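Local coordinates for KmHsv2 (Kluyveromyces marxianus, PDB 3VU4), which is a seven-bladed beta-propeller protein related to Atg18 and probably binds phosphoinositides at membranes, at residues R202-R205 against K206-V210; V222-T225 against E226-V229; E26-Q29 against D30-L34; F107-R110 against E111-V114; R65-H68 against R69-Y72. All coordinates share one frame; numbering follows the deposited sequence.

Contact 1: R202-R205 against K206-V210; sequences RLNR and KSDMV
Leu203 faces Val210 as an antiparallel non-hydrogen-bonded pair, and a type I turn from Asn204 to Ser207 carries the chain from strand 198-203 into strand 209-214, the first hairpin of a propeller blade. Two backbone bonds close the loop: Asn204 N to Met209 O at 3.1 Å and Ser207 N to Asn204 O at 2.8 Å. The Asn204 side chain folds back into the turn, its CG set between the backbone N and the carbonyl carbon (chi1 62°), which brings the amide against the returning strand. There OD1 accepts from Met209 N at 3.0 Å, the N-H arriving 46° above the amide plane. ND2 makes a weak bond to Asp208 OD2 at 3.1 Å, the two side chains meeting at about a right angle, while Met209 CB lies 3.5 Å from the same ND2. Elsewhere in the hairpin Leu203 CD2 rests on Val210 CB at 3.9 Å. Leu203 CD1 reaches Ser207 OG, whose hydrogen bond goes to Ser146 O in another blade. With an alanine in place of Asn204, Met209 N would probably be left without its side-chain acceptor and the turn set freer to change shape. The buried amide thus works as an internal bridge: its oxygen ties down the returning backbone, while its nitrogen adds only a weak bond to the Asp208 carboxylate.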
# COMPACT_ATOMS: atom_id res chain seq x y z
N ARG A 202 1.41 -5.05 -5.15
CA ARG A 202 1.85 -3.71 -4.83
C ARG A 202 2.74 -3.08 -5.90
O ARG A 202 3.76 -3.65 -6.29
CB ARG A 202 2.60 -3.73 -3.50
CG ARG A 202 1.73 -4.09 -2.29
CD ARG A 202 0.89 -2.89 -1.85
NE ARG A 202 0.16 -3.15 -0.62
CZ ARG A 202 -0.97 -3.85 -0.54
NH1 ARG A 202 -1.53 -4.37 -1.62
NH2 ARG A 202 -1.53 -4.06 0.64
N LEU A 203 2.32 -1.90 -6.35
CA LEU A 203 3.06 -1.14 -7.35
C LEU A 203 4.09 -0.26 -6.64
O LEU A 203 3.83 0.23 -5.54
CB LEU A 203 2.11 -0.24 -8.14
CG LEU A 203 1.15 -0.91 -9.13
CD1 LEU A 203 0.15 0.11 -9.64
CD2 LEU A 203 1.94 -1.52 -10.29
N ASN A 204 5.25 -0.08 -7.26
CA ASN A 204 6.26 0.79 -6.68
C ASN A 204 5.92 2.23 -7.09
O ASN A 204 5.04 2.44 -7.92
CB ASN A 204 7.69 0.36 -7.11
CG ASN A 204 7.92 0.46 -8.62
OD1 ASN A 204 6.99 0.61 -9.42
ND2 ASN A 204 9.19 0.35 -9.02
N ARG A 205 6.59 3.20 -6.48
CA ARG A 205 6.34 4.62 -6.75
C ARG A 205 6.13 4.98 -8.22
O ARG A 205 5.14 5.64 -8.56
CB ARG A 205 7.50 5.44 -6.21
CG ARG A 205 7.20 6.26 -4.99
CD ARG A 205 7.03 7.73 -5.33
NE ARG A 205 7.38 8.58 -4.19
CZ ARG A 205 6.85 8.47 -2.97
NH1 ARG A 205 5.95 7.53 -2.72
NH2 ARG A 205 7.24 9.29 -2.00
N LYS A 206 7.06 4.57 -9.07
CA LYS A 206 6.98 4.86 -10.50
C LYS A 206 5.99 3.99 -11.26
O LYS A 206 5.60 4.34 -12.38
CB LYS A 206 8.36 4.71 -11.12
CG LYS A 206 9.41 5.62 -10.53
CD LYS A 206 10.80 5.25 -11.04
CE LYS A 206 11.86 6.12 -10.38
NZ LYS A 206 13.24 5.62 -10.65
N SER A 207 5.59 2.87 -10.67
CA SER A 207 4.65 1.95 -11.30
C SER A 207 5.30 1.10 -12.39
O SER A 207 4.61 0.49 -13.19
CB SER A 207 3.45 2.69 -11.91
OG SER A 207 2.54 3.10 -10.90
N ASP A 208 6.63 1.07 -12.40
CA ASP A 208 7.34 0.28 -13.39
C ASP A 208 7.55 -1.15 -12.90
O ASP A 208 7.98 -2.02 -13.65
CB ASP A 208 8.68 0.92 -13.75
CG ASP A 208 9.53 1.20 -12.54
OD1 ASP A 208 10.66 0.67 -12.47
OD2 ASP A 208 9.08 1.94 -11.64
N MET A 209 7.23 -1.39 -11.63
CA MET A 209 7.35 -2.74 -11.07
C MET A 209 6.16 -3.05 -10.17
O MET A 209 5.53 -2.14 -9.61
CB MET A 209 8.65 -2.89 -10.26
CG MET A 209 9.91 -2.88 -11.10
SD MET A 209 11.40 -3.29 -10.15
CE MET A 209 11.54 -1.82 -9.01
N VAL A 210 5.83 -4.32 -10.04
CA VAL A 210 4.72 -4.72 -9.18
C VAL A 210 5.15 -5.93 -8.36
O VAL A 210 5.67 -6.89 -8.90
CB VAL A 210 3.46 -5.05 -9.99
CG1 VAL A 210 3.73 -6.19 -10.96
CG2 VAL A 210 2.32 -5.39 -9.05

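Contact 2: V222-T225 against E226-V229; sequences VFKT and EDGV
Lys224 and Gly228 come within 4.9 Å at their CA atoms where the chain reverses, the end-to-end directions of 222-225 and 226-229 lying 145° apart. This is the tight beta-hairpin loop between the third and fourth strands of a propeller blade, 219-224 and 230-235. The Lys224 backbone holds the returning chain at two neighbouring residues: its N gives a fairly straight bond to Val229 O at 3.1 Å, and its O takes a weak one from Gly228 N at 2.7 Å. Gly228 sits at positive phi (57°), a conformation that glycine adopts readily and that lets the chain turn back toward strand 230-235. The aliphatic part of Lys224 does most of the side-chain touching. Its chain runs out extended, with CD against Val229 CG2 at 3.6 Å and the same carbon beside Asp227 OD1. At the tip NZ and Asp227 OD2 form only a long salt bridge of 3.9 Å, a loose attraction at an exposed site. Phe223 CD2 lies 3.6 Å from Gly228 O, in an oblique approach, and the Phe223 side chain also packs on Val210 and Thr212 of strand 209-214 and Leu230 of strand 230-235. Thr225 turns the other way, and its OG1 is hydrogen-bonded to Ser207 O in the preceding hairpin. Asp227 also closes an Asx turn: its OD1 accepts from Val229 N at 3.2 Å, the N-H coming from 43° above the carboxylate plane.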
# COMPACT_ATOMS: atom_id res chain seq x y z
N VAL A 222 8.61 -10.08 -7.94
CA VAL A 222 8.59 -8.73 -8.48
C VAL A 222 8.68 -8.82 -9.99
O VAL A 222 9.59 -9.47 -10.52
CB VAL A 222 9.76 -7.90 -7.96
CG1 VAL A 222 9.61 -6.47 -8.43
CG2 VAL A 222 9.82 -7.95 -6.44
N PHE A 223 7.75 -8.16 -10.68
CA PHE A 223 7.72 -8.15 -12.14
C PHE A 223 7.76 -6.73 -12.68
O PHE A 223 7.37 -5.79 -11.98
CB PHE A 223 6.43 -8.80 -12.69
CG PHE A 223 6.14 -10.18 -12.15
CD1 PHE A 223 5.51 -10.35 -10.91
CD2 PHE A 223 6.49 -11.32 -12.88
CE1 PHE A 223 5.21 -11.63 -10.42
CE2 PHE A 223 6.20 -12.60 -12.40
CZ PHE A 223 5.56 -12.76 -11.16
N LYS A 224 8.23 -6.58 -13.93
CA LYS A 224 8.24 -5.28 -14.60
C LYS A 224 6.81 -5.12 -15.09
O LYS A 224 6.25 -6.05 -15.65
CB LYS A 224 9.12 -5.30 -15.85
CG LYS A 224 10.62 -5.31 -15.65
CD LYS A 224 11.27 -5.34 -17.04
CE LYS A 224 12.78 -5.47 -16.97
NZ LYS A 224 13.34 -5.90 -18.29
N THR A 225 6.23 -3.95 -14.88
CA THR A 225 4.85 -3.73 -15.32
C THR A 225 4.74 -3.56 -16.83
O THR A 225 3.66 -3.74 -17.41
CB THR A 225 4.25 -2.49 -14.64
OG1 THR A 225 5.10 -1.36 -14.87
CG2 THR A 225 4.10 -2.72 -13.14
N GLU A 226 5.85 -3.22 -17.48
CA GLU A 226 5.84 -3.03 -18.92
C GLU A 226 5.72 -4.34 -19.70
O GLU A 226 4.88 -4.44 -20.58
CB GLU A 226 7.10 -2.32 -19.36
CG GLU A 226 7.11 -1.97 -20.83
CD GLU A 226 8.50 -1.63 -21.34
OE1 GLU A 226 8.60 -1.02 -22.42
OE2 GLU A 226 9.48 -1.98 -20.64
N ASP A 227 6.55 -5.32 -19.37
CA ASP A 227 6.52 -6.61 -20.07
C ASP A 227 6.25 -7.81 -19.17
O ASP A 227 6.34 -8.96 -19.62
CB ASP A 227 7.83 -6.85 -20.83
CG ASP A 227 9.05 -6.71 -19.94
OD1 ASP A 227 8.92 -6.84 -18.70
OD2 ASP A 227 10.16 -6.48 -20.47
N GLY A 228 5.93 -7.56 -17.91
CA GLY A 228 5.64 -8.65 -16.99
C GLY A 228 6.69 -9.72 -16.79
O GLY A 228 6.36 -10.85 -16.45
N VAL A 229 7.97 -9.39 -16.99
CA VAL A 229 9.00 -10.40 -16.79
C VAL A 229 9.43 -10.41 -15.32
O VAL A 229 9.48 -9.37 -14.67
CB VAL A 229 10.24 -10.15 -17.71
CG1 VAL A 229 9.77 -9.91 -19.14
CG2 VAL A 229 11.04 -8.96 -17.22

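Contact 3: E26-Q29 against D30-L34; sequences EFNQ and DQSCL
Asn28 OD1 takes two backbone N-H groups of the returning chain, Ser32 N at 2.9 Å, only 17° from the amide plane, and Cys33 N in a weak bond at 3.2 Å. In the same hairpin Leu34 sets its CD1 squarely over one face of the Phe27 ring, 4.1 Å from the centroid and 9° off the normal, a CH-pi contact. Leu34 reaches it because its CG stands opposite the backbone N (chi1 169°). Behind these contacts stands a type I turn from Asn28 to Gln31, closed by Gln31 N to Asn28 O and followed by the backbone bond from Asn28 N to Cys33 O at 2.9 Å. Asp30 steadies the loop further: its OD1 receives the Ser32 hydroxyl on the syn side at 2.7 Å. At the strand end Phe27 N is held by Glu26 OE1 at 3.0 Å through the anti lone pair of the carboxylate. Further out, Asn28 ND2 bonds to His68 O, and the Gln29 amide pairs with His68 N through OE1 and with Met66 O through NE2. The hairpin of strands 24-27 and 33-37 therefore lies between two other blades: Cys33 and Asn28 pack on Met66 of strand 63-66, while the Phe27 side chain leans on Ala312 of strand 310-313 and on Val320 and Val322 of strand 318-323.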
# COMPACT_ATOMS: atom_id res chain seq x y z
N GLU A 26 -6.18 5.09 5.59
CA GLU A 26 -5.43 4.88 4.36
C GLU A 26 -4.54 6.09 4.09
O GLU A 26 -4.86 7.20 4.50
CB GLU A 26 -6.43 4.67 3.21
CG GLU A 26 -5.83 4.23 1.90
CD GLU A 26 -5.02 2.97 2.03
OE1 GLU A 26 -3.87 3.06 2.54
OE2 GLU A 26 -5.52 1.89 1.65
N PHE A 27 -3.41 5.85 3.42
CA PHE A 27 -2.47 6.92 3.07
C PHE A 27 -2.88 7.55 1.75
O PHE A 27 -3.60 6.93 0.96
CB PHE A 27 -1.06 6.34 2.91
CG PHE A 27 -0.52 5.71 4.14
CD1 PHE A 27 0.17 6.46 5.08
CD2 PHE A 27 -0.72 4.35 4.38
CE1 PHE A 27 0.65 5.88 6.24
CE2 PHE A 27 -0.24 3.75 5.53
CZ PHE A 27 0.45 4.52 6.47
N ASN A 28 -2.43 8.78 1.49
CA ASN A 28 -2.75 9.40 0.21
C ASN A 28 -1.72 8.86 -0.79
O ASN A 28 -0.71 8.30 -0.39
CB ASN A 28 -2.72 10.93 0.29
CG ASN A 28 -1.33 11.49 0.51
OD1 ASN A 28 -0.36 10.76 0.75
ND2 ASN A 28 -1.23 12.82 0.44
N GLN A 29 -1.99 9.04 -2.08
CA GLN A 29 -1.13 8.52 -3.15
C GLN A 29 0.40 8.64 -3.03
O GLN A 29 1.11 7.80 -3.58
CB GLN A 29 -1.59 9.08 -4.49
CG GLN A 29 -3.07 8.83 -4.82
CD GLN A 29 -4.03 9.55 -3.88
OE1 GLN A 29 -3.72 10.62 -3.35
NE2 GLN A 29 -5.21 8.98 -3.68
N ASP A 30 0.92 9.65 -2.35
CA ASP A 30 2.37 9.78 -2.21
C ASP A 30 2.85 9.52 -0.77
O ASP A 30 4.00 9.80 -0.43
CB ASP A 30 2.82 11.17 -2.67
CG ASP A 30 2.50 12.26 -1.67
OD1 ASP A 30 1.35 12.29 -1.18
OD2 ASP A 30 3.39 13.08 -1.37
N GLN A 31 1.96 8.99 0.06
CA GLN A 31 2.27 8.69 1.46
C GLN A 31 2.79 9.85 2.28
O GLN A 31 3.71 9.67 3.08
CB GLN A 31 3.28 7.55 1.57
CG GLN A 31 2.70 6.19 1.36
CD GLN A 31 2.73 5.78 -0.08
OE1 GLN A 31 2.32 4.67 -0.42
NE2 GLN A 31 3.21 6.66 -0.94
N SER A 32 2.23 11.03 2.10
CA SER A 32 2.66 12.18 2.88
C SER A 32 1.56 12.49 3.88
O SER A 32 1.74 13.26 4.83
CB SER A 32 2.94 13.37 1.97
OG SER A 32 1.83 13.67 1.14
N CYS A 33 0.40 11.88 3.65
CA CYS A 33 -0.76 12.06 4.52
C CYS A 33 -1.50 10.76 4.77
O CYS A 33 -1.42 9.81 3.98
CB CYS A 33 -1.76 13.04 3.89
SG CYS A 33 -1.18 14.73 3.76
N LEU A 34 -2.23 10.73 5.88
CA LEU A 34 -3.02 9.58 6.27
C LEU A 34 -4.41 10.09 6.60
O LEU A 34 -4.55 11.10 7.29
CB LEU A 34 -2.44 8.91 7.52
CG LEU A 34 -3.33 7.85 8.20
CD1 LEU A 34 -3.31 6.55 7.40
CD2 LEU A 34 -2.82 7.60 9.61

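Contact 4: F107-R110 against E111-V114; sequences FLSR and EFIV. With SO4 (sulfate ion), chain I.
Val114 CB lies at the edge of the Phe107 ring, near its plane, with Phe107 CD2 4.0 Å away. The Phe112 ring is covered on one face by Glu111 CB, 3.4 Å above the plane and offset toward the rim, while Ser109 OG comes to its CD2 obliquely. The Arg110 guanidinium has sulfate O1 at its edge; the bond to the ion is made instead by Arg110 N, which gives to sulfate O3 at 2.8 Å in a nearly straight line. Between the rings and the ion sits Ser109. Its OG lies between the backbone N and the carbonyl carbon (chi1 74°), which points it across the turn to accept from Phe112 N at 2.8 Å, a straight bond of 168°. Its own N donates to Phe112 O at 3.0 Å. Beyond this turn Phe107 and Val114 form an antiparallel hydrogen-bonded pair with two bonds, Phe107 N to Val114 O and Val114 N to Phe107 O, both 2.8 Å. On the other face of the sheet Leu108 and Ile113 lie side by side, pointing the same way, with CD2 against CG2 at 3.9 Å. The hairpin opens the blade of strands 103-108, 112-117, 120-125 and 137-139: Phe107, Ser109 and Val114 pack against Phe145 of strand 142-146 in another blade, Leu108 and Ile113 lean on Phe126 in a loop, and Phe112 leans on Val123 of strand 120-125.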
# COMPACT_ATOMS: atom_id res chain seq x y z
N PHE A 107 -10.02 3.68 -5.33
CA PHE A 107 -8.82 4.46 -5.66
C PHE A 107 -9.17 5.79 -6.32
O PHE A 107 -10.17 5.90 -7.03
CB PHE A 107 -7.93 3.64 -6.59
CG PHE A 107 -7.48 2.33 -6.01
CD1 PHE A 107 -6.46 2.29 -5.07
CD2 PHE A 107 -8.07 1.15 -6.41
CE1 PHE A 107 -6.03 1.07 -4.53
CE2 PHE A 107 -7.65 -0.08 -5.88
CZ PHE A 107 -6.62 -0.11 -4.94
N LEU A 108 -8.32 6.79 -6.11
CA LEU A 108 -8.54 8.12 -6.67
C LEU A 108 -7.30 8.71 -7.35
O LEU A 108 -6.17 8.53 -6.89
CB LEU A 108 -8.99 9.08 -5.57
CG LEU A 108 -10.22 8.72 -4.74
CD1 LEU A 108 -10.26 9.58 -3.49
CD2 LEU A 108 -11.47 8.91 -5.57
N SER A 109 -7.53 9.43 -8.45
CA SER A 109 -6.47 10.12 -9.18
C SER A 109 -7.14 11.37 -9.72
O SER A 109 -8.36 11.44 -9.77
CB SER A 109 -5.91 9.25 -10.32
OG SER A 109 -6.80 9.18 -11.41
N ARG A 110 -6.36 12.37 -10.13
CA ARG A 110 -6.96 13.60 -10.64
C ARG A 110 -7.83 13.32 -11.86
O ARG A 110 -8.62 14.16 -12.28
CB ARG A 110 -5.87 14.63 -11.00
CG ARG A 110 -5.00 15.10 -9.83
CD ARG A 110 -3.84 15.99 -10.31
NE ARG A 110 -2.89 16.31 -9.25
CZ ARG A 110 -3.13 17.15 -8.24
NH1 ARG A 110 -4.30 17.76 -8.15
NH2 ARG A 110 -2.19 17.37 -7.33
N GLU A 111 -7.70 12.12 -12.42
CA GLU A 111 -8.45 11.74 -13.61
C GLU A 111 -9.56 10.73 -13.38
O GLU A 111 -10.67 10.88 -13.89
CB GLU A 111 -7.50 11.14 -14.64
CG GLU A 111 -6.14 11.78 -14.70
CD GLU A 111 -5.91 12.49 -16.00
OE1 GLU A 111 -6.47 13.59 -16.17
OE2 GLU A 111 -5.19 11.93 -16.87
N PHE A 112 -9.25 9.68 -12.62
CA PHE A 112 -10.20 8.60 -12.38
C PHE A 112 -10.59 8.31 -10.94
O PHE A 112 -9.97 8.79 -9.99
CB PHE A 112 -9.63 7.31 -12.96
CG PHE A 112 -8.90 7.50 -14.24
CD1 PHE A 112 -9.58 7.52 -15.45
CD2 PHE A 112 -7.52 7.65 -14.25
CE1 PHE A 112 -8.90 7.70 -16.65
CE2 PHE A 112 -6.82 7.83 -15.44
CZ PHE A 112 -7.52 7.86 -16.64
N ILE A 113 -11.65 7.51 -10.82
CA ILE A 113 -12.16 7.05 -9.54
C ILE A 113 -12.36 5.55 -9.77
O ILE A 113 -13.33 5.15 -10.41
CB ILE A 113 -13.52 7.67 -9.18
CG1 ILE A 113 -13.39 9.18 -9.05
CG2 ILE A 113 -14.00 7.09 -7.85
CD1 ILE A 113 -14.68 9.87 -8.62
N VAL A 114 -11.44 4.73 -9.28
CA VAL A 114 -11.55 3.29 -9.46
C VAL A 114 -12.37 2.72 -8.30
O VAL A 114 -12.08 3.02 -7.14
CB VAL A 114 -10.15 2.62 -9.52
CG1 VAL A 114 -10.28 1.14 -9.80
CG2 VAL A 114 -9.29 3.30 -10.59
S SO4 I . -2.88 11.89 -11.04
O1 SO4 I . -3.19 13.19 -11.64
O2 SO4 I . -1.45 11.84 -10.68
O3 SO4 I . -3.69 11.69 -9.82
O4 SO4 I . -3.19 10.82 -12.01

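Contact 5: R65-H68 against R69-Y72; sequences RMLH and RTNY. With SO4 (sulfate ion), chain I.
Thr70 OG1, placed between its backbone N and carbonyl carbon by a chi1 of 76°, faces the Leu67 carbonyl, while Leu67 CG stands opposite its own N (chi1 177°), which lays the branch beyond CB alongside the Thr70 hydroxyl. Leu67 O is gripped twice by one residue: Thr70 N donates at 3.0 Å in the carbonyl plane, and Thr70 OG1 donates at 2.9 Å onto a lone pair. The hydroxyl oxygen in turn accepts from Tyr72 N at 3.0 Å, forming an ST turn, and Leu67 N closes the loop on Tyr72 O at 3.3 Å. Thr70 CG2 touches the same carbonyl oxygen. Between them His68 takes a positive phi (52°), and the end of its side chain leads away from 69-72; its NE2 donates to sulfate O3 at 2.8 Å in the ring plane. Losing the hydroxyl to a valine would probably leave Tyr72 N without its acceptor and Leu67 O with a single donor, loosening the turn. One hydroxyl thus serves as donor and acceptor at once, satisfying polar backbone atoms within the loop, while His68, together with Arg110 N, holds a sulfate that probably came from the crystallisation liquor.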
# COMPACT_ATOMS: atom_id res chain seq x y z
N ARG A 65 -11.05 7.82 1.75
CA ARG A 65 -9.90 8.01 0.87
C ARG A 65 -9.65 9.49 0.63
O ARG A 65 -10.56 10.31 0.79
CB ARG A 65 -10.15 7.35 -0.49
CG ARG A 65 -10.39 5.85 -0.45
CD ARG A 65 -9.10 5.09 -0.24
NE ARG A 65 -9.34 3.66 -0.28
CZ ARG A 65 -9.68 2.93 0.78
NH1 ARG A 65 -9.82 3.51 1.97
NH2 ARG A 65 -9.92 1.63 0.63
N MET A 66 -8.43 9.84 0.24
CA MET A 66 -8.15 11.24 -0.06
C MET A 66 -7.39 11.36 -1.38
O MET A 66 -6.75 10.41 -1.83
CB MET A 66 -7.40 11.91 1.10
CG MET A 66 -5.93 11.59 1.23
SD MET A 66 -5.26 12.34 2.75
CE MET A 66 -5.03 14.06 2.23
N LEU A 67 -7.49 12.53 -2.01
CA LEU A 67 -6.82 12.76 -3.29
C LEU A 67 -5.65 13.71 -3.11
O LEU A 67 -5.84 14.92 -2.97
CB LEU A 67 -7.79 13.33 -4.32
CG LEU A 67 -7.14 13.68 -5.66
CD1 LEU A 67 -6.64 12.42 -6.35
CD2 LEU A 67 -8.16 14.39 -6.54
N HIS A 68 -4.44 13.17 -3.13
CA HIS A 68 -3.23 13.97 -2.98
C HIS A 68 -3.32 14.86 -1.74
O HIS A 68 -3.42 14.36 -0.62
CB HIS A 68 -3.01 14.81 -4.23
CG HIS A 68 -2.87 13.98 -5.47
ND1 HIS A 68 -1.92 12.99 -5.59
CD2 HIS A 68 -3.57 13.97 -6.62
CE1 HIS A 68 -2.05 12.41 -6.77
NE2 HIS A 68 -3.04 12.98 -7.41
N ARG A 69 -3.30 16.17 -1.95
CA ARG A 69 -3.40 17.10 -0.85
C ARG A 69 -4.51 18.10 -1.13
O ARG A 69 -4.56 19.17 -0.53
CB ARG A 69 -2.07 17.83 -0.64
CG ARG A 69 -1.05 17.05 0.18
CD ARG A 69 0.29 17.77 0.24
NE ARG A 69 1.20 17.19 1.23
CZ ARG A 69 0.98 17.21 2.54
NH1 ARG A 69 -0.12 17.77 3.04
NH2 ARG A 69 1.87 16.67 3.37
N THR A 70 -5.41 17.72 -2.03
CA THR A 70 -6.53 18.56 -2.42
C THR A 70 -7.59 18.66 -1.32
O THR A 70 -7.39 18.19 -0.20
CB THR A 70 -7.20 18.02 -3.68
OG1 THR A 70 -8.00 16.88 -3.35
CG2 THR A 70 -6.15 17.63 -4.70
N ASN A 71 -8.72 19.27 -1.66
CA ASN A 71 -9.81 19.43 -0.70
C ASN A 71 -10.83 18.32 -0.92
O ASN A 71 -11.92 18.36 -0.36
CB ASN A 71 -10.48 20.79 -0.90
CG ASN A 71 -9.47 21.90 -1.14
OD1 ASN A 71 -8.47 22.02 -0.43
ND2 ASN A 71 -9.74 22.73 -2.15
N TYR A 72 -10.47 17.33 -1.72
CA TYR A 72 -11.39 16.24 -2.00
C TYR A 72 -11.07 14.94 -1.28
O TYR A 72 -9.91 14.55 -1.14
CB TYR A 72 -11.46 15.97 -3.50
CG TYR A 72 -12.01 17.13 -4.29
CD1 TYR A 72 -13.33 17.56 -4.10
CD2 TYR A 72 -11.22 17.81 -5.22
CE1 TYR A 72 -13.85 18.64 -4.83
CE2 TYR A 72 -11.73 18.88 -5.95
CZ TYR A 72 -13.04 19.29 -5.75
OH TYR A 72 -13.53 20.35 -6.48
S SO4 I . -2.88 11.89 -11.04
O1 SO4 I . -3.19 13.19 -11.64
O2 SO4 I . -1.45 11.84 -10.68
O3 SO4 I . -3.69 11.69 -9.82
O4 SO4 I . -3.19 10.82 -12.01

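Contacts 1 and 3 lie nearer the centre of the chain, their centres about 10 and 9 Å from it, and solve the same problem alike: a type I turn in the first hairpin of a blade, held by a buried asparagine. Contact 3 adds a leucine methyl over a phenylalanine ring. Contacts 4 and 5, about 16 Å out, also turn first hairpins, but rely on hydroxyls and meet over one sulfate. Contact 2, about 18 Å out, belongs to the same blade as contact 1 yet closes its outer strands, with more exposed residues and a loose charge pair. Contact 3 bridges to contact 5 through Gln29, and touches contact 1 only by packing around Arg205.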